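Side-chain contacts in tRNA uridine(34) acetyltransferase (Methanocaldococcus infernus, PDB 6IA8), which catalyses formation of 5-(carboxymethyl)uridine at wobble position 34 of tRNAs, using acetyl-CoA and S-adenosyl-L-methionine: residues I220-L225 / S233-I238; K239-L244 / V251-M256; E476-A481 / L505-V510; L425-K430 / F485-I490. All blocks are in the same frame, centred on the assembly; numbering follows the deposited sequence.

Interaction 1: I220-L225 / S233-I238; sequences IYNEIL and SVEDTI
Asn222 reaches from the first turn of helix 222-227 to the start of helix 234-245 and uses both ends of its amide there. Its OD1 accepts from the backbone N of Val234 at 2.9 Å, in the carbonyl plane and on a lone pair, with a nearly straight N-H...O angle of 168°. Its ND2 donates to Glu235 OE1 at 3.0 Å; the carboxylate oxygen lies in the amide plane and receives the hydrogen on its syn lone pair. With CG placed anti to the carbonyl carbon (chi1 -78°), the amide leaves its own helix and crosses Val234 and Glu235 at about a right angle. Glu235 bends at chi2 to bring its carboxylate back to the amide. The two bonds fix which end of the amide is oxygen, and a leucine here would probably leave Val234 N without its acceptor and the Glu235 carboxylate free to swing away. Beside the polar pair, Val234 CG2 lies 3.9 Å from Ile220 CB and 3.3 Å from Ile220 O, while Leu225 CD1 packs 3.7 Å from Val234 N. Ile220 itself continues onto Met270 and Glu273 of helix 264-276. The backbone amides of Ser233 and Asp236 are served within their own segment: Asp236 N donates to Ser233 OG at 3.0 Å, and Ser233 N returns a bond to Asp236 OD2 at 2.8 Å. This reciprocal pair is a capping box with Ser233 as N-cap, and the Asn222 amide extends it by taking a further first-turn N-H, closing the connection between two successive helices of the radical SAM core.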
# COMPACT_ATOMS: atom_id res chain seq x y z
N ILE A 220 -3.29 -16.47 7.34
CA ILE A 220 -3.67 -17.31 6.21
C ILE A 220 -4.11 -18.71 6.64
O ILE A 220 -4.34 -19.58 5.77
CB ILE A 220 -2.54 -17.40 5.18
CG1 ILE A 220 -1.31 -18.11 5.77
CG2 ILE A 220 -2.19 -16.04 4.65
CD1 ILE A 220 -0.28 -18.50 4.67
N TYR A 221 -4.27 -18.96 7.94
CA TYR A 221 -4.66 -20.28 8.43
C TYR A 221 -6.09 -20.25 8.95
O TYR A 221 -6.39 -19.52 9.90
CB TYR A 221 -3.72 -20.77 9.52
CG TYR A 221 -2.27 -20.85 9.10
CD1 TYR A 221 -1.87 -21.71 8.09
CD2 TYR A 221 -1.29 -20.05 9.72
CE1 TYR A 221 -0.54 -21.77 7.69
CE2 TYR A 221 0.03 -20.11 9.34
CZ TYR A 221 0.40 -20.97 8.33
OH TYR A 221 1.72 -21.04 7.96
N ASN A 222 -6.97 -21.05 8.34
CA ASN A 222 -8.38 -21.04 8.75
C ASN A 222 -8.56 -21.46 10.20
O ASN A 222 -9.50 -20.99 10.86
CB ASN A 222 -9.21 -21.92 7.82
CG ASN A 222 -9.50 -21.23 6.49
OD1 ASN A 222 -9.45 -20.01 6.37
ND2 ASN A 222 -9.78 -22.01 5.49
N GLU A 223 -7.68 -22.32 10.72
CA GLU A 223 -7.77 -22.69 12.13
C GLU A 223 -7.67 -21.47 13.01
O GLU A 223 -8.44 -21.31 13.96
CB GLU A 223 -6.68 -23.69 12.50
CG GLU A 223 -6.71 -24.09 13.98
CD GLU A 223 -5.33 -24.12 14.64
OE1 GLU A 223 -5.27 -24.19 15.89
OE2 GLU A 223 -4.30 -24.08 13.94
N ILE A 224 -6.68 -20.61 12.73
CA ILE A 224 -6.46 -19.40 13.52
C ILE A 224 -7.61 -18.43 13.33
O ILE A 224 -8.08 -17.81 14.29
CB ILE A 224 -5.12 -18.76 13.11
CG1 ILE A 224 -3.97 -19.77 13.17
CG2 ILE A 224 -4.81 -17.54 13.97
CD1 ILE A 224 -3.79 -20.44 14.47
N LEU A 225 -8.06 -18.24 12.08
CA LEU A 225 -9.17 -17.32 11.82
C LEU A 225 -10.43 -17.74 12.56
O LEU A 225 -11.10 -16.91 13.18
CB LEU A 225 -9.42 -17.23 10.32
CG LEU A 225 -8.24 -16.74 9.48
CD1 LEU A 225 -8.50 -16.87 7.99
CD2 LEU A 225 -7.91 -15.26 9.84
N SER A 233 -12.21 -16.05 5.59
CA SER A 233 -11.40 -17.24 5.39
C SER A 233 -10.18 -16.89 4.55
O SER A 233 -10.07 -15.80 3.97
CB SER A 233 -12.22 -18.32 4.68
OG SER A 233 -12.50 -17.87 3.35
N VAL A 234 -9.23 -17.82 4.46
CA VAL A 234 -8.11 -17.61 3.56
C VAL A 234 -8.59 -17.64 2.12
O VAL A 234 -8.08 -16.91 1.26
CB VAL A 234 -6.99 -18.63 3.81
CG1 VAL A 234 -7.40 -20.02 3.34
CG2 VAL A 234 -5.73 -18.16 3.08
N GLU A 235 -9.60 -18.48 1.83
CA GLU A 235 -10.21 -18.49 0.50
C GLU A 235 -10.71 -17.10 0.11
O GLU A 235 -10.55 -16.68 -1.05
CB GLU A 235 -11.35 -19.51 0.43
CG GLU A 235 -10.88 -20.96 0.43
CD GLU A 235 -10.46 -21.49 1.80
OE1 GLU A 235 -10.77 -20.86 2.85
OE2 GLU A 235 -9.81 -22.55 1.85
N ASP A 236 -11.33 -16.37 1.05
CA ASP A 236 -11.74 -15.00 0.78
C ASP A 236 -10.54 -14.12 0.42
O ASP A 236 -10.61 -13.28 -0.48
CB ASP A 236 -12.44 -14.40 1.99
CG ASP A 236 -13.73 -15.12 2.35
OD1 ASP A 236 -14.45 -15.58 1.43
OD2 ASP A 236 -14.01 -15.22 3.56
N THR A 237 -9.45 -14.26 1.17
CA THR A 237 -8.25 -13.47 0.88
C THR A 237 -7.70 -13.79 -0.51
O THR A 237 -7.28 -12.89 -1.27
CB THR A 237 -7.19 -13.75 1.96
OG1 THR A 237 -7.62 -13.24 3.23
CG2 THR A 237 -5.82 -13.12 1.59
N ILE A 238 -7.65 -15.07 -0.85
CA ILE A 238 -7.11 -15.49 -2.13
C ILE A 238 -7.96 -14.96 -3.28
O ILE A 238 -7.42 -14.42 -4.25
CB ILE A 238 -6.99 -17.02 -2.18
CG1 ILE A 238 -5.93 -17.48 -1.17
CG2 ILE A 238 -6.67 -17.48 -3.59
CD1 ILE A 238 -5.79 -19.00 -1.02

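Interaction 2: K239-L244 / V251-M256; sequences KATQLL and VSYHLM
Tyr253 lies with its phenol pointing at helix 234-245 and meets Thr241 at the ring edge, the OG1 atom lying in the plane of the ring. The hydroxyl OH donates to Thr241 OG1 at 2.7 Å, and ring atom CE1 comes within 3.3 Å of the same oxygen. The two side chains cross at about a right angle, and Thr241 CG2 lies 3.7 Å from Tyr253 OH. Thr241 has OG1 anti to its carbonyl carbon (chi1 -65°), which sets the oxygen beside the helix backbone, where it is also hydrogen-bonded to Thr237 O. Thr241 OG1 thus links the phenol to the preceding turn of the helix. A phenylalanine in place of Tyr253 would probably leave Thr241 OG1 without its phenol donor and open a small gap beside the threonine. One helical turn further on, Leu244 and Val251 form the apolar half: Val251 CG2 packs 3.6 Å from Leu244 CB and 4.0 Å from Leu244 CD1, the two chains meeting at a slant. The segments 239-244 and 251-255 run nearly antiparallel (158°), their axes 9.7 Å apart at closest approach, as expected for consecutive elements of a TIM-barrel-like alpha/beta fold. Strand 250-255 lies between strands 212-218 and 284-287 of the parallel sheet, and Leu244 also touches Val213 on the first of these and Ile202 of helix 199-208.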
# COMPACT_ATOMS: atom_id res chain seq x y z
N LYS A 239 -9.28 -15.06 -3.17
CA LYS A 239 -10.16 -14.59 -4.24
C LYS A 239 -10.11 -13.07 -4.37
O LYS A 239 -10.06 -12.52 -5.47
CB LYS A 239 -11.60 -15.05 -3.99
CG LYS A 239 -12.59 -14.63 -5.06
CD LYS A 239 -12.18 -15.13 -6.44
CE LYS A 239 -13.27 -14.92 -7.47
NZ LYS A 239 -12.84 -15.31 -8.84
N ALA A 240 -10.24 -12.36 -3.24
CA ALA A 240 -10.12 -10.90 -3.27
C ALA A 240 -8.81 -10.47 -3.93
O ALA A 240 -8.78 -9.51 -4.71
CB ALA A 240 -10.21 -10.32 -1.85
N THR A 241 -7.71 -11.13 -3.57
CA THR A 241 -6.41 -10.75 -4.13
C THR A 241 -6.42 -10.85 -5.65
O THR A 241 -5.95 -9.94 -6.35
CB THR A 241 -5.31 -11.62 -3.54
OG1 THR A 241 -5.16 -11.41 -2.11
CG2 THR A 241 -3.94 -11.32 -4.22
N GLN A 242 -6.97 -11.94 -6.19
CA GLN A 242 -7.02 -12.12 -7.63
C GLN A 242 -7.93 -11.08 -8.30
O GLN A 242 -7.60 -10.54 -9.36
CB GLN A 242 -7.52 -13.53 -7.95
CG GLN A 242 -7.75 -13.78 -9.45
CD GLN A 242 -9.19 -13.68 -9.87
OE1 GLN A 242 -10.06 -14.24 -9.22
NE2 GLN A 242 -9.44 -12.99 -10.98
N LEU A 243 -9.10 -10.83 -7.73
CA LEU A 243 -10.00 -9.86 -8.34
C LEU A 243 -9.38 -8.47 -8.32
O LEU A 243 -9.55 -7.69 -9.27
CB LEU A 243 -11.34 -9.85 -7.61
CG LEU A 243 -12.19 -11.12 -7.76
CD1 LEU A 243 -13.38 -11.03 -6.82
CD2 LEU A 243 -12.64 -11.29 -9.19
N LEU A 244 -8.67 -8.13 -7.24
CA LEU A 244 -8.01 -6.83 -7.15
C LEU A 244 -6.89 -6.72 -8.18
O LEU A 244 -6.80 -5.73 -8.92
CB LEU A 244 -7.46 -6.63 -5.72
CG LEU A 244 -8.53 -6.35 -4.66
CD1 LEU A 244 -7.89 -6.50 -3.27
CD2 LEU A 244 -9.16 -5.03 -4.81
N VAL A 251 -2.39 -4.18 -3.86
CA VAL A 251 -2.91 -5.06 -2.84
C VAL A 251 -1.95 -5.05 -1.67
O VAL A 251 -0.78 -5.41 -1.81
CB VAL A 251 -3.11 -6.48 -3.36
CG1 VAL A 251 -3.59 -7.40 -2.24
CG2 VAL A 251 -4.07 -6.50 -4.54
N SER A 252 -2.46 -4.69 -0.51
CA SER A 252 -1.73 -4.75 0.75
C SER A 252 -2.41 -5.71 1.71
O SER A 252 -3.65 -5.79 1.75
CB SER A 252 -1.68 -3.33 1.39
OG SER A 252 -1.14 -3.40 2.68
N TYR A 253 -1.61 -6.42 2.49
CA TYR A 253 -2.11 -7.35 3.50
C TYR A 253 -1.74 -6.83 4.88
O TYR A 253 -0.56 -6.58 5.16
CB TYR A 253 -1.50 -8.75 3.38
CG TYR A 253 -1.93 -9.64 2.25
CD1 TYR A 253 -2.86 -9.23 1.30
CD2 TYR A 253 -1.41 -10.94 2.17
CE1 TYR A 253 -3.27 -10.10 0.29
CE2 TYR A 253 -1.79 -11.80 1.18
CZ TYR A 253 -2.72 -11.40 0.24
OH TYR A 253 -3.04 -12.34 -0.74
N HIS A 254 -2.74 -6.67 5.76
CA HIS A 254 -2.47 -6.50 7.18
C HIS A 254 -2.31 -7.88 7.80
O HIS A 254 -3.21 -8.71 7.69
CB HIS A 254 -3.58 -5.70 7.86
CG HIS A 254 -3.27 -5.38 9.28
ND1 HIS A 254 -3.56 -6.23 10.32
CD2 HIS A 254 -2.69 -4.29 9.83
CE1 HIS A 254 -3.18 -5.68 11.46
NE2 HIS A 254 -2.65 -4.50 11.19
N LEU A 255 -1.17 -8.13 8.43
CA LEU A 255 -0.83 -9.44 8.98
C LEU A 255 -0.45 -9.31 10.45
O LEU A 255 0.21 -8.35 10.85
CB LEU A 255 0.32 -10.10 8.21
CG LEU A 255 0.09 -10.32 6.72
CD1 LEU A 255 1.39 -10.63 5.99
CD2 LEU A 255 -0.93 -11.47 6.53
N MET A 256 -0.89 -10.28 11.26
CA MET A 256 -0.68 -10.24 12.70
C MET A 256 0.05 -11.49 13.18
O MET A 256 -0.59 -12.52 13.45
CB MET A 256 -2.02 -10.10 13.43
CG MET A 256 -2.59 -8.70 13.47
SD MET A 256 -3.81 -8.56 14.79
CE MET A 256 -4.97 -9.82 14.32

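Interaction 3: E476-A481 / L505-V510; sequences EAERIA and LGYKRV. With SO4 (sulfate ion), chain G.
Glu478 and Tyr507 carry this contact, their side chains coming from opposite directions to join helix 469-484 to the approach of the edge strand 508-510. Tyr507 OH donates to Glu478 OE2 at 2.5 Å, a short bond. The hydroxyl meets the carboxylate on its anti side, 20° out of the plane, and OE2 lies at the ring edge, 3.3 Å from Tyr507 CZ. Carboxylate and ring are turned 47° against each other, so the two flat groups neither stack nor share a plane. Glu478 spans the gap because its chain runs extended beyond CG (chi2 169°), carrying OE2 away from the helix; Tyr507 brings its hydroxyl the rest of the way, although the nearest CA atoms of the two segments, those of Glu478 and Leu505, are 11.3 Å apart. The ring also packs on Ile490 and Val492 of strand 489-492 and on Met474 of the helix, which places it within the body of the acetyltransferase domain. Just before it, Gly506, with positive phi, ends helix 499-504 as the C-prime residue of a Schellman motif and turns the chain toward the strand. Beyond Tyr507, Arg509 N donates to sulfate O1 at 2.9 Å; this ion, probably from the crystallisation liquor, is also held by Arg503 NE. Glu478 OE2 has a second partner in Lys516, which forms a salt bridge to it from strand 513-517. A lysine and a phenol converging on one oxygen would be expected to stabilise the ionised carboxylate; together they tie helix 469-484 to strand 513-517 and the loop before strand 508-510.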
# COMPACT_ATOMS: atom_id res chain seq x y z
N GLU A 476 9.36 1.32 -21.39
CA GLU A 476 9.76 -0.09 -21.33
C GLU A 476 8.55 -0.98 -21.07
O GLU A 476 8.42 -2.06 -21.65
CB GLU A 476 10.81 -0.30 -20.25
CG GLU A 476 11.27 -1.74 -20.11
CD GLU A 476 12.16 -2.20 -21.24
OE1 GLU A 476 12.47 -3.40 -21.27
OE2 GLU A 476 12.53 -1.37 -22.10
N ALA A 477 7.62 -0.51 -20.25
CA ALA A 477 6.40 -1.29 -20.03
C ALA A 477 5.61 -1.45 -21.33
O ALA A 477 5.09 -2.54 -21.63
CB ALA A 477 5.54 -0.62 -18.95
N GLU A 478 5.47 -0.36 -22.08
CA GLU A 478 4.76 -0.42 -23.35
C GLU A 478 5.46 -1.36 -24.33
O GLU A 478 4.79 -2.14 -25.03
CB GLU A 478 4.65 0.98 -23.95
CG GLU A 478 3.75 1.91 -23.08
CD GLU A 478 3.84 3.36 -23.49
OE1 GLU A 478 4.49 3.67 -24.50
OE2 GLU A 478 3.27 4.18 -22.78
N ARG A 479 6.79 -1.31 -24.39
CA ARG A 479 7.53 -2.20 -25.28
C ARG A 479 7.32 -3.66 -24.90
O ARG A 479 7.07 -4.52 -25.76
CB ARG A 479 9.03 -1.86 -25.25
CG ARG A 479 9.86 -2.65 -26.24
CD ARG A 479 11.35 -2.54 -25.95
NE ARG A 479 11.73 -3.27 -24.75
CZ ARG A 479 11.90 -4.59 -24.70
NH1 ARG A 479 11.71 -5.33 -25.78
NH2 ARG A 479 12.26 -5.17 -23.57
N ILE A 480 7.42 -3.96 -23.60
CA ILE A 480 7.24 -5.33 -23.15
C ILE A 480 5.83 -5.81 -23.48
O ILE A 480 5.64 -6.91 -24.00
CB ILE A 480 7.54 -5.45 -21.65
CG1 ILE A 480 9.03 -5.23 -21.40
CG2 ILE A 480 7.07 -6.80 -21.12
CD1 ILE A 480 9.43 -5.20 -19.93
N ALA A 481 4.83 -4.98 -23.16
CA ALA A 481 3.44 -5.36 -23.38
C ALA A 481 3.21 -5.70 -24.84
O ALA A 481 2.57 -6.71 -25.15
CB ALA A 481 2.50 -4.24 -22.96
N LEU A 505 1.74 11.71 -21.48
CA LEU A 505 2.37 10.58 -22.14
C LEU A 505 1.48 9.93 -23.19
O LEU A 505 1.77 8.81 -23.63
CB LEU A 505 2.79 9.53 -21.10
CG LEU A 505 3.69 10.02 -19.96
CD1 LEU A 505 4.17 8.87 -19.14
CD2 LEU A 505 4.86 10.81 -20.52
N GLY A 506 0.41 10.59 -23.61
CA GLY A 506 -0.44 10.09 -24.67
C GLY A 506 -1.60 9.22 -24.22
O GLY A 506 -2.28 8.63 -25.08
N TYR A 507 -1.84 9.09 -22.93
CA TYR A 507 -2.94 8.28 -22.44
C TYR A 507 -4.21 9.10 -22.37
O TYR A 507 -4.18 10.33 -22.25
CB TYR A 507 -2.60 7.71 -21.05
CG TYR A 507 -1.56 6.61 -21.09
CD1 TYR A 507 -0.22 6.90 -21.31
CD2 TYR A 507 -1.91 5.27 -20.92
CE1 TYR A 507 0.75 5.88 -21.37
CE2 TYR A 507 -0.97 4.26 -20.96
CZ TYR A 507 0.36 4.57 -21.22
OH TYR A 507 1.30 3.56 -21.30
N LYS A 508 -5.34 8.41 -22.44
CA LYS A 508 -6.65 9.02 -22.33
C LYS A 508 -7.50 8.21 -21.35
O LYS A 508 -7.25 7.02 -21.11
CB LYS A 508 -7.37 9.07 -23.69
CG LYS A 508 -6.65 9.89 -24.75
N ARG A 509 -8.55 8.84 -20.83
CA ARG A 509 -9.46 8.13 -19.93
C ARG A 509 -10.14 6.99 -20.67
O ARG A 509 -10.71 7.18 -21.74
CB ARG A 509 -10.51 9.07 -19.35
CG ARG A 509 -10.06 9.89 -18.16
CD ARG A 509 -9.76 9.04 -16.95
NE ARG A 509 -10.96 8.49 -16.31
CZ ARG A 509 -11.83 9.20 -15.59
NH1 ARG A 509 -11.66 10.50 -15.44
NH2 ARG A 509 -12.87 8.60 -15.04
N VAL A 510 -10.07 5.80 -20.10
CA VAL A 510 -10.78 4.62 -20.59
C VAL A 510 -11.52 4.07 -19.37
O VAL A 510 -10.92 3.37 -18.54
CB VAL A 510 -9.84 3.56 -21.18
CG1 VAL A 510 -10.64 2.35 -21.64
CG2 VAL A 510 -9.05 4.15 -22.33
S SO4 G . -9.06 12.42 -21.54
O1 SO4 G . -8.20 11.68 -20.63
O2 SO4 G . -8.22 13.15 -22.48
O3 SO4 G . -9.88 13.35 -20.78
O4 SO4 G . -9.93 11.51 -22.27

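Interaction 4: L425-K430 / F485-I490; sequences LRDPYK and FGKKKI
Phe485 opens the second segment by placing ring atom CD2 3.5 Å from Asp427 OD2, with the plane of the ring turned 76° from that of the carboxylate. Its ring also rests on Ile480 of the helix just ended. Gly486, with positive phi, then turns the chain out of helix 469-484. Lys487 comes back toward strand 418-427: bent at chi2 (-59°) and extended beyond, it crosses Asp427 at about a right angle and sets NZ 3.1 Å from Asp427 OD1, a salt bridge whose hydrogen bond is weak. One water completes the link, donating to Asp427 OD2 at 2.6 Å and accepting from Lys487 NZ at 3.0 Å. Asp427 CG lies anti to its backbone N (chi1 -173°), directing the carboxylate at this turn. At the end of the segment, buried Ile490 CD1 meets Leu425 CD1 at 4.1 Å, and both side chains also touch Val443 of the intervening strand 440-448. With Asp438 O as a further acceptor for Lys487 NZ, the ammonium is shared among a carboxylate, a carbonyl and a water, an arrangement likely to keep the lysine charged, while the apolar pair bridges two strands of the GNAT sheet across strand 440-448, on the side covered by helix 469-484.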
# COMPACT_ATOMS: atom_id res chain seq x y z
N LEU A 425 3.77 -4.00 -13.67
CA LEU A 425 3.06 -4.35 -14.89
C LEU A 425 2.49 -5.76 -14.75
O LEU A 425 3.17 -6.67 -14.26
CB LEU A 425 4.00 -4.31 -16.08
CG LEU A 425 3.43 -4.49 -17.48
CD1 LEU A 425 2.57 -3.29 -17.87
CD2 LEU A 425 4.59 -4.64 -18.50
N ARG A 426 1.25 -5.97 -15.18
CA ARG A 426 0.61 -7.27 -14.99
C ARG A 426 -0.05 -7.75 -16.28
O ARG A 426 -0.75 -6.99 -16.96
CB ARG A 426 -0.43 -7.20 -13.86
CG ARG A 426 -1.24 -8.52 -13.71
CD ARG A 426 -2.22 -8.48 -12.50
NE ARG A 426 -3.04 -9.69 -12.45
CZ ARG A 426 -2.64 -10.84 -11.94
NH1 ARG A 426 -1.45 -10.90 -11.36
NH2 ARG A 426 -3.43 -11.91 -11.96
N ASP A 427 0.17 -9.04 -16.59
CA ASP A 427 -0.59 -9.76 -17.61
C ASP A 427 -1.73 -10.41 -16.88
O ASP A 427 -1.50 -11.37 -16.13
CB ASP A 427 0.28 -10.80 -18.29
CG ASP A 427 -0.40 -11.46 -19.45
OD1 ASP A 427 -1.56 -11.09 -19.79
OD2 ASP A 427 0.24 -12.35 -20.03
N PRO A 428 -2.96 -9.94 -17.02
CA PRO A 428 -4.02 -10.40 -16.12
C PRO A 428 -4.49 -11.82 -16.40
O PRO A 428 -4.24 -12.43 -17.45
CB PRO A 428 -5.14 -9.38 -16.36
CG PRO A 428 -4.89 -8.85 -17.75
CD PRO A 428 -3.40 -8.89 -17.96
N TYR A 429 -5.20 -12.36 -15.42
CA TYR A 429 -5.63 -13.76 -15.46
C TYR A 429 -7.10 -13.86 -15.84
O TYR A 429 -7.43 -14.32 -16.94
CB TYR A 429 -5.36 -14.40 -14.09
CG TYR A 429 -5.98 -15.76 -13.88
CD1 TYR A 429 -5.77 -16.79 -14.80
CD2 TYR A 429 -6.77 -16.03 -12.77
CE1 TYR A 429 -6.31 -18.05 -14.60
CE2 TYR A 429 -7.34 -17.29 -12.58
CZ TYR A 429 -7.08 -18.28 -13.48
OH TYR A 429 -7.63 -19.52 -13.30
N LYS A 430 -7.99 -13.45 -14.96
CA LYS A 430 -9.44 -13.55 -15.18
C LYS A 430 -10.08 -12.22 -14.82
O LYS A 430 -10.79 -12.09 -13.82
CB LYS A 430 -10.04 -14.70 -14.37
CG LYS A 430 -9.82 -16.07 -15.01
CD LYS A 430 -10.58 -17.17 -14.26
CE LYS A 430 -10.41 -18.53 -14.96
NZ LYS A 430 -11.43 -19.53 -14.47
N PHE A 485 4.46 -9.68 -25.06
CA PHE A 485 3.19 -10.32 -24.74
C PHE A 485 2.12 -10.11 -25.80
O PHE A 485 1.02 -10.66 -25.67
CB PHE A 485 2.70 -9.82 -23.38
CG PHE A 485 3.53 -10.29 -22.23
CD1 PHE A 485 4.64 -9.57 -21.84
CD2 PHE A 485 3.22 -11.45 -21.54
CE1 PHE A 485 5.44 -10.03 -20.79
CE2 PHE A 485 3.99 -11.89 -20.48
CZ PHE A 485 5.09 -11.18 -20.10
N GLY A 486 2.44 -9.38 -26.86
CA GLY A 486 1.50 -9.21 -27.96
C GLY A 486 0.21 -8.52 -27.60
O GLY A 486 -0.80 -8.72 -28.28
N LYS A 487 0.20 -7.68 -26.57
CA LYS A 487 -1.00 -6.94 -26.19
C LYS A 487 -1.18 -5.74 -27.10
O LYS A 487 -0.23 -5.28 -27.75
CB LYS A 487 -0.91 -6.48 -24.74
CG LYS A 487 -0.63 -7.62 -23.76
CD LYS A 487 -1.70 -8.69 -23.83
CE LYS A 487 -1.54 -9.72 -22.70
NZ LYS A 487 -2.58 -10.78 -22.72
N LYS A 488 -2.42 -5.24 -27.18
CA LYS A 488 -2.76 -4.13 -28.05
C LYS A 488 -3.17 -2.87 -27.28
O LYS A 488 -3.28 -1.79 -27.88
CB LYS A 488 -3.90 -4.54 -29.00
CG LYS A 488 -3.55 -5.71 -29.92
CD LYS A 488 -2.27 -5.45 -30.73
CE LYS A 488 -2.38 -4.22 -31.62
NZ LYS A 488 -1.11 -3.95 -32.37
N LYS A 489 -3.41 -2.96 -25.98
CA LYS A 489 -3.70 -1.76 -25.20
C LYS A 489 -3.16 -1.96 -23.80
O LYS A 489 -3.04 -3.09 -23.30
CB LYS A 489 -5.20 -1.42 -25.17
CG LYS A 489 -6.07 -2.34 -24.36
CD LYS A 489 -7.52 -1.85 -24.41
CE LYS A 489 -8.48 -2.86 -23.83
NZ LYS A 489 -9.90 -2.49 -24.12
N ILE A 490 -2.81 -0.84 -23.19
CA ILE A 490 -2.22 -0.80 -21.87
C ILE A 490 -3.07 0.16 -21.05
O ILE A 490 -3.45 1.23 -21.54
CB ILE A 490 -0.74 -0.39 -21.94
CG1 ILE A 490 -0.10 -0.36 -20.57
CG2 ILE A 490 -0.55 0.94 -22.64
CD1 ILE A 490 1.43 -0.52 -20.65
O HOH W 1 -0.84 -13.17 -22.25

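How the interactions relate
From the N terminus, interaction 1 closes the short connection between helices 222-227 and 234-245, and interaction 2 then closes the turn from that same helix into strand 250-255. The two follow in series and touch where Thr237 CG2 packs on Tyr253 OH. Interactions 3 and 4 belong to the acetyltransferase domain and cross: 425-430 comes first, then 476-481, 485-490 and 505-510. Interaction 4 closes a long excursion between strands 418-427 and 489-492, and interaction 3 joins the intervening helix 469-484 to the C-terminal edge of the same sheet. Gln242 packing on Tyr429 and Lys430 brings interactions 2 and 4 together across the radical SAM and acetyltransferase parts.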